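Local structure of putative membrane anchored protein (Corynebacterium diphtheriae, 3LSO) at residues L422-Y427 / E452-P456; A199-I205 / T280-T286; P156-T162 / T174-A180; V26-C32 / N44-S50. The protein is of unknown function but is probably secreted and held at the cell membrane, carrying an outer region built from beta strands and lacking helices. All coordinates share one frame; numbering follows the deposited sequence.

How the interactions relate
The four contacts form two groups on opposite sides of the centre of an elongated chain. Interactions 3 and 4, with centres about 8 Å apart, both lie in the DIP2116-like N-terminal domain of the E-set clan. The disulfide joins them, with Cys176 SG 2.1 Å from Cys32 SG, and, further along, Ile160 packs on Val30. Interactions 1 and 2 lie on the other side of the chain's centre, about 14 Å apart. There the link is apolar: Ile426 CG2 of interaction 1 touches Val285 CG1 of interaction 2 at 3.6 Å, joining two different sheets. Between the groups, centres are about 61 to 71 Å apart and nothing touches. These contacts hold no ligand.

Interaction 1 (L422-Y427 / E452-P456); sequences LAPGIY and EIAGP
Gly425 and Ile453 face each other as an antiparallel hydrogen-bonded pair, and each bonds to the other through its backbone. Gly425 N donates to Ile453 O over 3.0 Å, lying in the carbonyl plane on a lone pair, while Ile453 N reaches Gly425 O at 2.8 Å with a C=O...N angle of 164°. Pro424 adds a weaker contact, its CA lying 3.4 Å from the same Ile453 O. The backbone angles of Gly425 suit glycine, since a CB there would press on the carbonyl O of Pro424.

On one face of the ladder Ile453 supplies the filling. Its CG1 branch, set beside the backbone N (chi1 -62°), meets Tyr427 CE2 and Leu422 CD2, both at 3.9 Å, whereas CG2 settles against Pro424 CA. Leu422 also covers one face of the phenol ring, its CD2 sitting 3.7 Å above the plane over the ring centre, so leucine, tyrosine and isoleucine form one apolar cluster. The ladder is the open end of a beta hairpin: strand 425-435 leaves from here and strand 440-453 returns to it.

On the other face, Ile426 and Glu452 make the non-hydrogen-bonded pair. Glu452 runs out extended, its CG anti to the backbone N (chi1 -157°), and its methylene CG lies 3.6 Å from Ile426 CG1. The carboxylate at the end of this chain is held from elsewhere, OE1 bonding to Ser259 OG. Further out, the Glu452 backbone pairs with Ala314 and Val316, Pro318 touches Ile453, and Ser257 OG binds Ile426 N.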
loop_
_atom_site.group_PDB
_atom_site.type_symbol
_atom_site.label_atom_id
_atom_site.label_comp_id
_atom_site.label_asym_id
_atom_site.label_seq_id
_atom_site.Cartn_x
_atom_site.Cartn_y
_atom_site.Cartn_z
ATOM N N LEU B 422 -1.299 -7.036 35.280
ATOM C CA LEU B 422 -1.720 -7.628 34.013
ATOM C C LEU B 422 -0.518 -7.691 33.055
ATOM O O LEU B 422 0.086 -6.667 32.778
ATOM C CB LEU B 422 -2.896 -6.871 33.397
ATOM C CG LEU B 422 -3.677 -7.694 32.368
ATOM C CD1 LEU B 422 -4.342 -8.903 32.995
ATOM C CD2 LEU B 422 -4.685 -6.842 31.627
ATOM N N ALA B 423 -0.128 -8.893 32.619
ATOM C CA ALA B 423 0.962 -9.074 31.633
ATOM C C ALA B 423 0.698 -8.334 30.305
ATOM O O ALA B 423 -0.458 -8.225 29.877
ATOM C CB ALA B 423 1.174 -10.555 31.348
ATOM N N PRO B 424 1.769 -7.840 29.644
ATOM C CA PRO B 424 1.665 -7.228 28.320
ATOM C C PRO B 424 0.842 -8.078 27.374
ATOM O O PRO B 424 0.910 -9.305 27.472
ATOM C CB PRO B 424 3.112 -7.223 27.841
ATOM C CG PRO B 424 3.854 -7.014 29.041
ATOM C CD PRO B 424 3.166 -7.841 30.098
ATOM N N GLY B 425 0.072 -7.432 26.487
ATOM C CA GLY B 425 -0.648 -8.129 25.428
ATOM C C GLY B 425 -1.955 -7.455 25.053
ATOM O O GLY B 425 -2.224 -6.332 25.486
ATOM N N ILE B 426 -2.762 -8.154 24.247
ATOM C CA ILE B 426 -4.030 -7.669 23.793
ATOM C C ILE B 426 -5.162 -8.477 24.448
ATOM O O ILE B 426 -5.115 -9.703 24.524
ATOM C CB ILE B 426 -4.149 -7.777 22.276
ATOM C CG1 ILE B 426 -3.199 -6.808 21.584
ATOM C CG2 ILE B 426 -5.546 -7.425 21.851
ATOM C CD1 ILE B 426 -3.149 -6.954 20.060
ATOM N N TYR B 427 -6.198 -7.775 24.885
ATOM C CA TYR B 427 -7.214 -8.341 25.728
ATOM C C TYR B 427 -8.529 -7.758 25.222
ATOM O O TYR B 427 -8.536 -6.617 24.756
ATOM C CB TYR B 427 -6.970 -7.901 27.176
ATOM C CG TYR B 427 -5.690 -8.412 27.847
ATOM C CD1 TYR B 427 -5.673 -9.620 28.557
ATOM C CD2 TYR B 427 -4.516 -7.674 27.800
ATOM C CE1 TYR B 427 -4.506 -10.088 29.179
ATOM C CE2 TYR B 427 -3.343 -8.118 28.414
ATOM C CZ TYR B 427 -3.349 -9.323 29.098
ATOM O OH TYR B 427 -2.191 -9.748 29.705
ATOM N N GLU B 452 -4.783 -2.924 24.697
ATOM C CA GLU B 452 -3.436 -3.463 24.744
ATOM C C GLU B 452 -2.707 -2.933 25.953
ATOM O O GLU B 452 -2.752 -1.750 26.229
ATOM C CB GLU B 452 -2.647 -3.150 23.466
ATOM C CG GLU B 452 -1.476 -4.116 23.220
ATOM C CD GLU B 452 -0.767 -3.953 21.872
ATOM O OE1 GLU B 452 -1.364 -3.414 20.914
ATOM O OE2 GLU B 452 0.408 -4.382 21.779
ATOM N N ILE B 453 -2.071 -3.833 26.689
ATOM C CA ILE B 453 -1.079 -3.464 27.675
ATOM C C ILE B 453 0.240 -3.462 26.957
ATOM O O ILE B 453 0.680 -4.503 26.494
ATOM C CB ILE B 453 -1.012 -4.493 28.803
ATOM C CG1 ILE B 453 -2.351 -4.572 29.552
ATOM C CG2 ILE B 453 0.154 -4.199 29.730
ATOM C CD1 ILE B 453 -2.809 -3.289 30.168
ATOM N N ALA B 454 0.873 -2.302 26.857
ATOM C CA ALA B 454 2.077 -2.177 26.019
ATOM C C ALA B 454 3.184 -3.156 26.392
ATOM O O ALA B 454 3.207 -3.708 27.497
ATOM C CB ALA B 454 2.603 -0.737 25.984
ATOM N N GLY B 455 4.078 -3.392 25.439
ATOM C CA GLY B 455 5.173 -4.315 25.628
ATOM C C GLY B 455 6.479 -3.564 25.578
ATOM O O GLY B 455 6.496 -2.328 25.588
ATOM N N PRO B 456 7.593 -4.305 25.518
ATOM C CA PRO B 456 8.906 -3.676 25.420
ATOM C C PRO B 456 9.141 -3.125 24.010
ATOM O O PRO B 456 8.451 -3.533 23.065
ATOM C CB PRO B 456 9.868 -4.826 25.727
ATOM C CG PRO B 456 9.133 -6.061 25.282
ATOM C CD PRO B 456 7.667 -5.778 25.485
#

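Interaction 2 (A199-I205 / T280-T286)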
loop_
_atom_site.group_PDB
_atom_site.type_symbol
_atom_site.label_atom_id
_atom_site.label_comp_id
_atom_site.label_asym_id
_atom_site.label_seq_id
_atom_site.Cartn_x
_atom_site.Cartn_y
_atom_site.Cartn_z
ATOM N N ALA B 199 -0.486 -12.144 5.769
ATOM C CA ALA B 199 -0.629 -12.622 7.128
ATOM C C ALA B 199 -2.089 -12.532 7.496
ATOM O O ALA B 199 -2.795 -11.682 6.972
ATOM C CB ALA B 199 0.193 -11.765 8.043
ATOM N N PRO B 200 -2.561 -13.412 8.391
ATOM C CA PRO B 200 -3.970 -13.331 8.747
ATOM C C PRO B 200 -4.268 -11.969 9.342
ATOM O O PRO B 200 -3.344 -11.252 9.737
ATOM C CB PRO B 200 -4.124 -14.422 9.813
ATOM C CG PRO B 200 -3.014 -15.358 9.559
ATOM C CD PRO B 200 -1.880 -14.487 9.129
ATOM N N GLU B 201 -5.546 -11.617 9.397
ATOM C CA GLU B 201 -5.981 -10.345 9.972
ATOM C C GLU B 201 -5.699 -10.294 11.504
ATOM O O GLU B 201 -5.426 -9.228 12.064
ATOM C CB GLU B 201 -7.463 -10.117 9.624
ATOM C CG GLU B 201 -7.876 -8.656 9.428
ATOM C CD GLU B 201 -9.085 -8.254 10.322
ATOM O OE1 GLU B 201 -10.209 -8.109 9.780
ATOM O OE2 GLU B 201 -8.910 -8.102 11.572
ATOM N N SER B 202 -5.749 -11.467 12.146
ATOM C CA SER B 202 -5.481 -11.674 13.583
ATOM C C SER B 202 -5.103 -13.127 13.811
ATOM O O SER B 202 -5.412 -13.990 12.988
ATOM C CB SER B 202 -6.724 -11.422 14.427
ATOM O OG SER B 202 -7.416 -10.280 13.973
ATOM N N ALA B 203 -4.465 -13.409 14.944
ATOM C CA ALA B 203 -4.172 -14.796 15.313
ATOM C C ALA B 203 -4.193 -15.012 16.825
ATOM O O ALA B 203 -4.238 -14.050 17.606
ATOM C CB ALA B 203 -2.850 -15.238 14.722
ATOM N N SER B 204 -4.176 -16.277 17.230
ATOM C CA SER B 204 -4.123 -16.628 18.634
ATOM C C SER B 204 -2.786 -17.269 18.932
ATOM O O SER B 204 -2.135 -17.814 18.038
ATOM C CB SER B 204 -5.235 -17.616 18.973
ATOM O OG SER B 204 -6.506 -17.073 18.691
ATOM N N ILE B 205 -2.380 -17.227 20.195
ATOM C CA ILE B 205 -1.168 -17.899 20.620
ATOM C C ILE B 205 -1.310 -19.411 20.508
ATOM O O ILE B 205 -2.409 -19.944 20.388
ATOM C CB ILE B 205 -0.779 -17.484 22.035
ATOM C CG1 ILE B 205 -1.781 -18.019 23.053
ATOM C CG2 ILE B 205 -0.710 -15.965 22.131
ATOM C CD1 ILE B 205 -1.549 -17.487 24.440
ATOM N N THR B 280 4.539 -5.772 8.045
ATOM C CA THR B 280 3.127 -5.675 8.436
ATOM C C THR B 280 2.969 -5.903 9.964
ATOM O O THR B 280 3.928 -6.304 10.643
ATOM C CB THR B 280 2.229 -6.609 7.557
ATOM O OG1 THR B 280 0.887 -6.116 7.521
ATOM C CG2 THR B 280 2.215 -8.021 8.079
ATOM N N ILE B 281 1.785 -5.642 10.506
ATOM C CA ILE B 281 1.564 -5.836 11.918
ATOM C C ILE B 281 0.418 -6.786 12.118
ATOM O O ILE B 281 -0.644 -6.560 11.553
ATOM C CB ILE B 281 1.242 -4.504 12.600
ATOM C CG1 ILE B 281 2.482 -3.613 12.590
ATOM C CG2 ILE B 281 0.753 -4.739 14.038
ATOM C CD1 ILE B 281 2.319 -2.301 13.311
ATOM N N ILE B 282 0.611 -7.832 12.919
ATOM C CA ILE B 282 -0.466 -8.761 13.240
ATOM C C ILE B 282 -0.848 -8.663 14.697
ATOM O O ILE B 282 -0.013 -8.881 15.567
ATOM C CB ILE B 282 -0.057 -10.203 13.090
ATOM C CG1 ILE B 282 0.383 -10.516 11.672
ATOM C CG2 ILE B 282 -1.243 -11.122 13.432
ATOM C CD1 ILE B 282 1.002 -11.933 11.568
ATOM N N PRO B 283 -2.123 -8.384 14.976
ATOM C CA PRO B 283 -2.524 -8.401 16.347
ATOM C C PRO B 283 -2.697 -9.836 16.777
ATOM O O PRO B 283 -3.467 -10.572 16.159
ATOM C CB PRO B 283 -3.892 -7.715 16.318
ATOM C CG PRO B 283 -4.077 -7.242 14.930
ATOM C CD PRO B 283 -3.261 -8.111 14.095
ATOM N N VAL B 284 -1.996 -10.240 17.824
ATOM C CA VAL B 284 -2.163 -11.574 18.339
ATOM C C VAL B 284 -2.857 -11.529 19.690
ATOM O O VAL B 284 -2.445 -10.811 20.584
ATOM C CB VAL B 284 -0.834 -12.285 18.390
ATOM C CG1 VAL B 284 -0.946 -13.578 19.114
ATOM C CG2 VAL B 284 -0.383 -12.546 16.996
ATOM N N VAL B 285 -3.934 -12.282 19.822
ATOM C CA VAL B 285 -4.763 -12.249 21.016
ATOM C C VAL B 285 -4.658 -13.604 21.734
ATOM O O VAL B 285 -4.278 -14.604 21.107
ATOM C CB VAL B 285 -6.233 -11.965 20.623
ATOM C CG1 VAL B 285 -6.404 -10.528 20.168
ATOM C CG2 VAL B 285 -6.677 -12.903 19.512
ATOM N N THR B 286 -5.005 -13.651 23.024
ATOM C CA THR B 286 -4.953 -14.907 23.802
ATOM C C THR B 286 -5.890 -16.006 23.265
ATOM O O THR B 286 -5.441 -17.017 22.718
ATOM C CB THR B 286 -5.259 -14.643 25.280
ATOM O OG1 THR B 286 -4.351 -13.646 25.760
ATOM C CG2 THR B 286 -5.116 -15.927 26.113
#
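Ala203 and Val284 sit opposite each other in a short parallel ladder, where Ala203 N donates to Pro283 O (3.2 Å), Val285 N returns a straighter bond to Ala203 O (2.9 Å, N-H...O 167°), and a weak third bond runs from Ile205 N to Val285 O. One step earlier in the register the pattern lapses, because Pro283 has no N-H to offer Glu201 O; its ring carbon CD lies there instead.

Side chains fill both faces. On that of Ala203, its methyl approaches Val284 CG2 at 4.3 Å, and Val284 CG1, anti to its own backbone N (chi1 171°), leans the other way to meet Ile205 CG2 at 3.9 Å, the two side chains crossing at a slant. Toward the start of the segment, Ala199 CB rests on the tip of Ile282, with CD1 3.6 Å away. The opposite face carries Ser204 and Val285; here Val285 CG2 lies near Ala203 O, while Ser204 CB comes near Thr286 O.

Strand 203-204 is the edge of a five-stranded mixed sheet, and this parallel pairing is the exception among otherwise antiparallel neighbours. Strand 278-285 bonds along its other edge to strand 258-267. Strand 208-214 lies against Ala199, Ala203 and Ile282, and strand 425-435 packs on Pro283 and Val285 through Ile426, and on Val285 through Met428 as well.

Interaction 3 (P156-T162 / T174-A180)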
loop_
_atom_site.group_PDB
_atom_site.type_symbol
_atom_site.label_atom_id
_atom_site.label_comp_id
_atom_site.label_asym_id
_atom_site.label_seq_id
_atom_site.Cartn_x
_atom_site.Cartn_y
_atom_site.Cartn_z
ATOM N N PRO B 156 14.149 21.354 -23.175
ATOM C CA PRO B 156 14.938 21.332 -24.423
ATOM C C PRO B 156 16.416 21.629 -24.163
ATOM O O PRO B 156 16.761 22.200 -23.127
ATOM C CB PRO B 156 14.312 22.448 -25.275
ATOM C CG PRO B 156 13.525 23.294 -24.318
ATOM C CD PRO B 156 13.093 22.385 -23.199
ATOM N N GLU B 157 17.278 21.221 -25.083
ATOM C CA GLU B 157 18.689 21.571 -25.016
ATOM C C GLU B 157 18.892 22.920 -25.686
ATOM O O GLU B 157 18.159 23.274 -26.603
ATOM C CB GLU B 157 19.557 20.484 -25.667
ATOM C CG GLU B 157 20.118 19.424 -24.672
ATOM C CD GLU B 157 21.261 19.962 -23.794
ATOM O OE1 GLU B 157 21.886 20.990 -24.170
ATOM O OE2 GLU B 157 21.542 19.367 -22.729
ATOM N N LYS B 158 19.871 23.683 -25.211
ATOM C CA LYS B 158 20.181 24.982 -25.803
ATOM C C LYS B 158 20.295 24.868 -27.336
ATOM O O LYS B 158 19.743 25.698 -28.060
ATOM C CB LYS B 158 21.444 25.578 -25.165
ATOM C CG LYS B 158 21.858 26.969 -25.681
ATOM C CD LYS B 158 21.087 28.098 -24.989
ATOM C CE LYS B 158 21.355 29.465 -25.646
ATOM N NZ LYS B 158 22.402 30.246 -24.929
ATOM N N THR B 159 20.993 23.836 -27.816
ATOM C CA THR B 159 21.029 23.507 -29.243
ATOM C C THR B 159 20.059 22.375 -29.507
ATOM O O THR B 159 20.408 21.192 -29.465
ATOM C CB THR B 159 22.452 23.123 -29.737
ATOM O OG1 THR B 159 23.380 24.163 -29.384
ATOM C CG2 THR B 159 22.465 22.929 -31.247
ATOM N N ILE B 160 18.829 22.759 -29.786
ATOM C CA ILE B 160 17.727 21.814 -29.860
ATOM C C ILE B 160 17.776 20.957 -31.112
ATOM O O ILE B 160 17.260 19.845 -31.138
ATOM C CB ILE B 160 16.351 22.535 -29.733
ATOM C CG1 ILE B 160 15.200 21.589 -30.019
ATOM C CG2 ILE B 160 16.260 23.699 -30.665
ATOM C CD1 ILE B 160 14.759 20.833 -28.817
ATOM N N LEU B 161 18.417 21.454 -32.151
ATOM C CA LEU B 161 18.322 20.786 -33.440
ATOM C C LEU B 161 19.535 21.077 -34.314
ATOM O O LEU B 161 19.952 22.230 -34.438
ATOM C CB LEU B 161 17.035 21.236 -34.124
ATOM C CG LEU B 161 16.491 20.476 -35.320
ATOM C CD1 LEU B 161 14.961 20.487 -35.254
ATOM C CD2 LEU B 161 16.986 21.089 -36.642
ATOM N N THR B 162 20.112 20.018 -34.887
ATOM C CA THR B 162 21.163 20.150 -35.886
ATOM C C THR B 162 20.839 19.195 -37.004
ATOM O O THR B 162 20.369 18.078 -36.756
ATOM C CB THR B 162 22.547 19.728 -35.380
ATOM O OG1 THR B 162 22.579 18.301 -35.224
ATOM C CG2 THR B 162 22.947 20.425 -34.073
ATOM N N THR B 174 23.080 22.898 -40.633
ATOM C CA THR B 174 22.182 23.794 -39.949
ATOM C C THR B 174 22.310 23.583 -38.454
ATOM O O THR B 174 22.338 22.446 -37.989
ATOM C CB THR B 174 20.750 23.543 -40.391
ATOM O OG1 THR B 174 20.700 23.531 -41.822
ATOM C CG2 THR B 174 19.810 24.623 -39.853
ATOM N N THR B 175 22.403 24.672 -37.700
ATOM C CA THR B 175 22.405 24.589 -36.245
ATOM C C THR B 175 21.310 25.490 -35.702
ATOM O O THR B 175 21.268 26.665 -36.039
ATOM C CB THR B 175 23.747 25.020 -35.661
ATOM O OG1 THR B 175 24.626 23.907 -35.679
ATOM C CG2 THR B 175 23.596 25.480 -34.212
ATOM N N CYS B 176 20.444 24.937 -34.862
ATOM C CA CYS B 176 19.337 25.672 -34.291
ATOM C C CYS B 176 19.436 25.731 -32.780
ATOM O O CYS B 176 19.553 24.693 -32.128
ATOM C CB CYS B 176 18.018 25.022 -34.679
ATOM S SG CYS B 176 17.756 24.920 -36.440
ATOM N N THR B 177 19.370 26.944 -32.234
ATOM C CA THR B 177 19.404 27.150 -30.795
ATOM C C THR B 177 18.102 27.762 -30.324
ATOM O O THR B 177 17.492 28.577 -31.022
ATOM C CB THR B 177 20.528 28.126 -30.366
ATOM O OG1 THR B 177 20.135 29.475 -30.669
ATOM C CG2 THR B 177 21.869 27.794 -31.036
ATOM N N THR B 178 17.707 27.398 -29.110
ATOM C CA THR B 178 16.560 28.000 -28.445
ATOM C C THR B 178 16.925 28.346 -27.002
ATOM O O THR B 178 17.891 27.799 -26.463
ATOM C CB THR B 178 15.329 27.068 -28.507
ATOM O OG1 THR B 178 14.143 27.811 -28.205
ATOM C CG2 THR B 178 15.463 25.899 -27.545
ATOM N N ASN B 179 16.161 29.264 -26.397
ATOM C CA ASN B 179 16.330 29.665 -24.987
ATOM C C ASN B 179 15.208 29.181 -24.075
ATOM O O ASN B 179 15.032 29.706 -22.977
ATOM C CB ASN B 179 16.402 31.194 -24.857
ATOM C CG ASN B 179 17.577 31.801 -25.593
ATOM O OD1 ASN B 179 18.589 31.142 -25.864
ATOM N ND2 ASN B 179 17.448 33.073 -25.928
ATOM N N ALA B 180 14.435 28.201 -24.518
ATOM C CA ALA B 180 13.293 27.755 -23.735
ATOM C C ALA B 180 13.674 26.899 -22.516
ATOM O O ALA B 180 14.577 26.052 -22.585
ATOM C CB ALA B 180 12.298 27.032 -24.612
#
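Leu161 and Cys176 point to the same face of an antiparallel hydrogen-bonded pair, with Leu161 CD2 3.9 Å from the sulfur. Cys176 holds SG beside its backbone N (chi1 -59°), and Phe49 from strand 41-54 packs on the leucine. Under them Cys176 N donates to Leu161 O at 2.8 Å, whereas the return bond, Leu161 N to Cys176 O, is long and weak. This fits the classic beta bulge here, in which Ile160 and Leu161 both face Cys176.

The CG2 branch of Ile160 meets Thr178 CG2 at 3.9 Å, the side chains at a slant, while the longer branch leads away. Thr178 has its hydroxyl anti to the backbone N (chi1 -163°), leaving CG2 for this apolar contact while OG1 probably bonds to Asp29 O. On the far face Thr162 and Thr175 lie side by side pointing the same way, CG2 against OG1, and Thr159 CG2 comes within 4.1 Å of Thr175 CG2.

Just before the bulge the chain turns a corner at Lys158 and Thr159, yet Thr178 N still bonds to Lys158 O over 2.9 Å. Lys158 and Asn179 run alongside, the lysine methylenes rather than its amine nearest the amide oxygen; NZ is 4.0 Å from Asn179 OD1. Ahead of the corner, Pro156 CG packs on Ala180 CB at 3.9 Å.

On the threonine face a methyl meets a methyl and another a hydroxyl, at loose distances. The two segments are joined by backbone hydrogen bonds and apolar side-chain contacts, while the disulfide ties strand 170-177 covalently to strand 25-36.

Interaction 4 (V26-C32 / N44-S50)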
loop_
_atom_site.group_PDB
_atom_site.type_symbol
_atom_site.label_atom_id
_atom_site.label_comp_id
_atom_site.label_asym_id
_atom_site.label_seq_id
_atom_site.Cartn_x
_atom_site.Cartn_y
_atom_site.Cartn_z
ATOM N N VAL B 26 4.257 21.520 -26.607
ATOM C CA VAL B 26 5.158 22.638 -26.240
ATOM C C VAL B 26 6.042 23.250 -27.363
ATOM O O VAL B 26 7.068 22.679 -27.744
ATOM C CB VAL B 26 6.003 22.309 -24.963
ATOM C CG1 VAL B 26 6.479 23.608 -24.295
ATOM C CG2 VAL B 26 5.189 21.482 -23.959
ATOM N N THR B 27 5.639 24.428 -27.851
ATOM C CA THR B 27 6.356 25.168 -28.914
ATOM C C THR B 27 7.335 26.208 -28.348
ATOM O O THR B 27 7.248 26.589 -27.180
ATOM C CB THR B 27 5.390 25.954 -29.826
ATOM O OG1 THR B 27 4.867 27.059 -29.087
ATOM C CG2 THR B 27 4.233 25.095 -30.318
ATOM N N SER B 28 8.240 26.691 -29.200
ATOM C CA SER B 28 9.329 27.576 -28.767
ATOM C C SER B 28 10.196 28.083 -29.913
ATOM O O SER B 28 10.529 27.340 -30.826
ATOM C CB SER B 28 10.226 26.858 -27.754
ATOM O OG SER B 28 10.658 25.600 -28.252
ATOM N N ASP B 29 10.580 29.351 -29.818
ATOM C CA ASP B 29 11.382 30.037 -30.824
ATOM C C ASP B 29 12.765 29.438 -30.971
ATOM O O ASP B 29 13.451 29.206 -29.985
ATOM C CB ASP B 29 11.507 31.513 -30.456
ATOM C CG ASP B 29 10.178 32.231 -30.492
ATOM O OD1 ASP B 29 9.233 31.687 -31.104
ATOM O OD2 ASP B 29 10.074 33.344 -29.923
ATOM N N VAL B 30 13.158 29.189 -32.217
ATOM C CA VAL B 30 14.510 28.720 -32.540
ATOM C C VAL B 30 15.223 29.728 -33.402
ATOM O O VAL B 30 14.590 30.513 -34.107
ATOM C CB VAL B 30 14.532 27.334 -33.261
ATOM C CG1 VAL B 30 14.240 26.240 -32.297
ATOM C CG2 VAL B 30 13.535 27.278 -34.388
ATOM N N ASP B 31 16.547 29.710 -33.326
ATOM C CA ASP B 31 17.387 30.562 -34.157
ATOM C C ASP B 31 18.377 29.667 -34.898
ATOM O O ASP B 31 19.363 29.199 -34.322
ATOM C CB ASP B 31 18.111 31.595 -33.293
ATOM C CG ASP B 31 18.636 32.782 -34.095
ATOM O OD1 ASP B 31 19.020 32.625 -35.282
ATOM O OD2 ASP B 31 18.669 33.893 -33.514
ATOM N N CYS B 32 18.102 29.428 -36.175
ATOM C CA CYS B 32 18.888 28.486 -36.966
ATOM C C CYS B 32 20.002 29.150 -37.771
ATOM O O CYS B 32 19.768 30.153 -38.434
ATOM C CB CYS B 32 17.961 27.680 -37.880
ATOM S SG CYS B 32 16.753 26.684 -36.948
ATOM N N ASN B 44 20.951 32.488 -42.116
ATOM C CA ASN B 44 20.563 32.640 -40.732
ATOM C C ASN B 44 19.068 32.933 -40.630
ATOM O O ASN B 44 18.589 33.921 -41.196
ATOM C CB ASN B 44 21.388 33.832 -40.221
ATOM C CG ASN B 44 21.148 34.140 -38.804
ATOM O OD1 ASN B 44 21.421 33.316 -37.936
ATOM N ND2 ASN B 44 20.655 35.337 -38.536
ATOM N N GLN B 45 18.316 32.093 -39.926
ATOM C CA GLN B 45 16.861 32.294 -39.874
ATOM C C GLN B 45 16.162 31.912 -38.574
ATOM O O GLN B 45 16.244 30.770 -38.130
ATOM C CB GLN B 45 16.184 31.564 -41.035
ATOM C CG GLN B 45 14.852 32.202 -41.455
ATOM C CD GLN B 45 13.958 31.254 -42.239
ATOM O OE1 GLN B 45 14.226 30.047 -42.325
ATOM N NE2 GLN B 45 12.880 31.792 -42.804
ATOM N N LYS B 46 15.457 32.878 -37.994
ATOM C CA LYS B 46 14.624 32.646 -36.820
ATOM C C LYS B 46 13.375 31.881 -37.214
ATOM O O LYS B 46 12.794 32.137 -38.265
ATOM C CB LYS B 46 14.233 33.967 -36.144
ATOM C CG LYS B 46 15.207 34.446 -35.067
ATOM C CD LYS B 46 14.633 35.574 -34.216
ATOM C CE LYS B 46 14.616 36.897 -34.971
ATOM N NZ LYS B 46 15.914 37.122 -35.673
ATOM N N SER B 47 12.966 30.952 -36.349
ATOM C CA SER B 47 11.839 30.057 -36.618
ATOM C C SER B 47 11.095 29.577 -35.348
ATOM O O SER B 47 11.206 30.194 -34.275
ATOM C CB SER B 47 12.331 28.867 -37.429
ATOM O OG SER B 47 11.246 28.088 -37.867
ATOM N N ASN B 48 10.335 28.482 -35.488
ATOM C CA ASN B 48 9.529 27.888 -34.407
ATOM C C ASN B 48 9.516 26.360 -34.461
ATOM O O ASN B 48 9.406 25.781 -35.539
ATOM C CB ASN B 48 8.087 28.418 -34.448
ATOM C CG ASN B 48 7.895 29.654 -33.580
ATOM O OD1 ASN B 48 7.691 30.766 -34.083
ATOM N ND2 ASN B 48 7.972 29.466 -32.264
ATOM N N PHE B 49 9.603 25.720 -33.293
ATOM C CA PHE B 49 9.721 24.262 -33.177
ATOM C C PHE B 49 8.674 23.707 -32.234
ATOM O O PHE B 49 8.789 23.860 -31.018
ATOM C CB PHE B 49 11.103 23.902 -32.649
ATOM C CG PHE B 49 11.293 22.439 -32.362
ATOM C CD1 PHE B 49 11.596 21.544 -33.392
ATOM C CD2 PHE B 49 11.213 21.952 -31.059
ATOM C CE1 PHE B 49 11.796 20.170 -33.132
ATOM C CE2 PHE B 49 11.418 20.574 -30.789
ATOM C CZ PHE B 49 11.704 19.687 -31.831
ATOM N N SER B 50 7.672 23.037 -32.796
ATOM C CA SER B 50 6.536 22.538 -32.013
ATOM C C SER B 50 6.510 21.006 -31.877
ATOM O O SER B 50 6.548 20.283 -32.874
ATOM C CB SER B 50 5.219 23.061 -32.598
ATOM O OG SER B 50 5.106 22.753 -33.973
#
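Thr27 opens the pairing by laying its CG2 methyl against Ser50 CB, while its CA-H points at Phe49 O. Ser28 O then accepts a hydrogen bond from Phe49 N at 3.1 Å, the donor tilted from the carbonyl plane. At Asp29 the side chain joins in: the carboxylate and the amide of Asn48 lie alongside with their planes 68° apart, and ND2 makes a weak bond to Asp29 OD1 (2.8 Å). The two strands, 25-36 and 41-54, form a twisted antiparallel hairpin, their segment axes at 154°, within the E-set-like N-terminal domain.

Val30 turns to the other face and exchanges two bonds with Ser47: N to Ser47 O at 3.0 Å, approaching from above the carbonyl plane, and O from Ser47 N at 2.8 Å. With chi1 -75°, its CG1 lies beside the backbone N and packs on Phe49 CB at 3.9 Å, and CG2 meets Ser47 CB. Asp31 crosses the aliphatic Lys46 CG; Lys46 NZ stays 4.8 Å from Asp31 OD2, so any charge attraction is at a distance. Cys32 completes the ladder: Cys32 N donates to Gln45 O (3.0 Å), and Gln45 N to Cys32 O (2.8 Å).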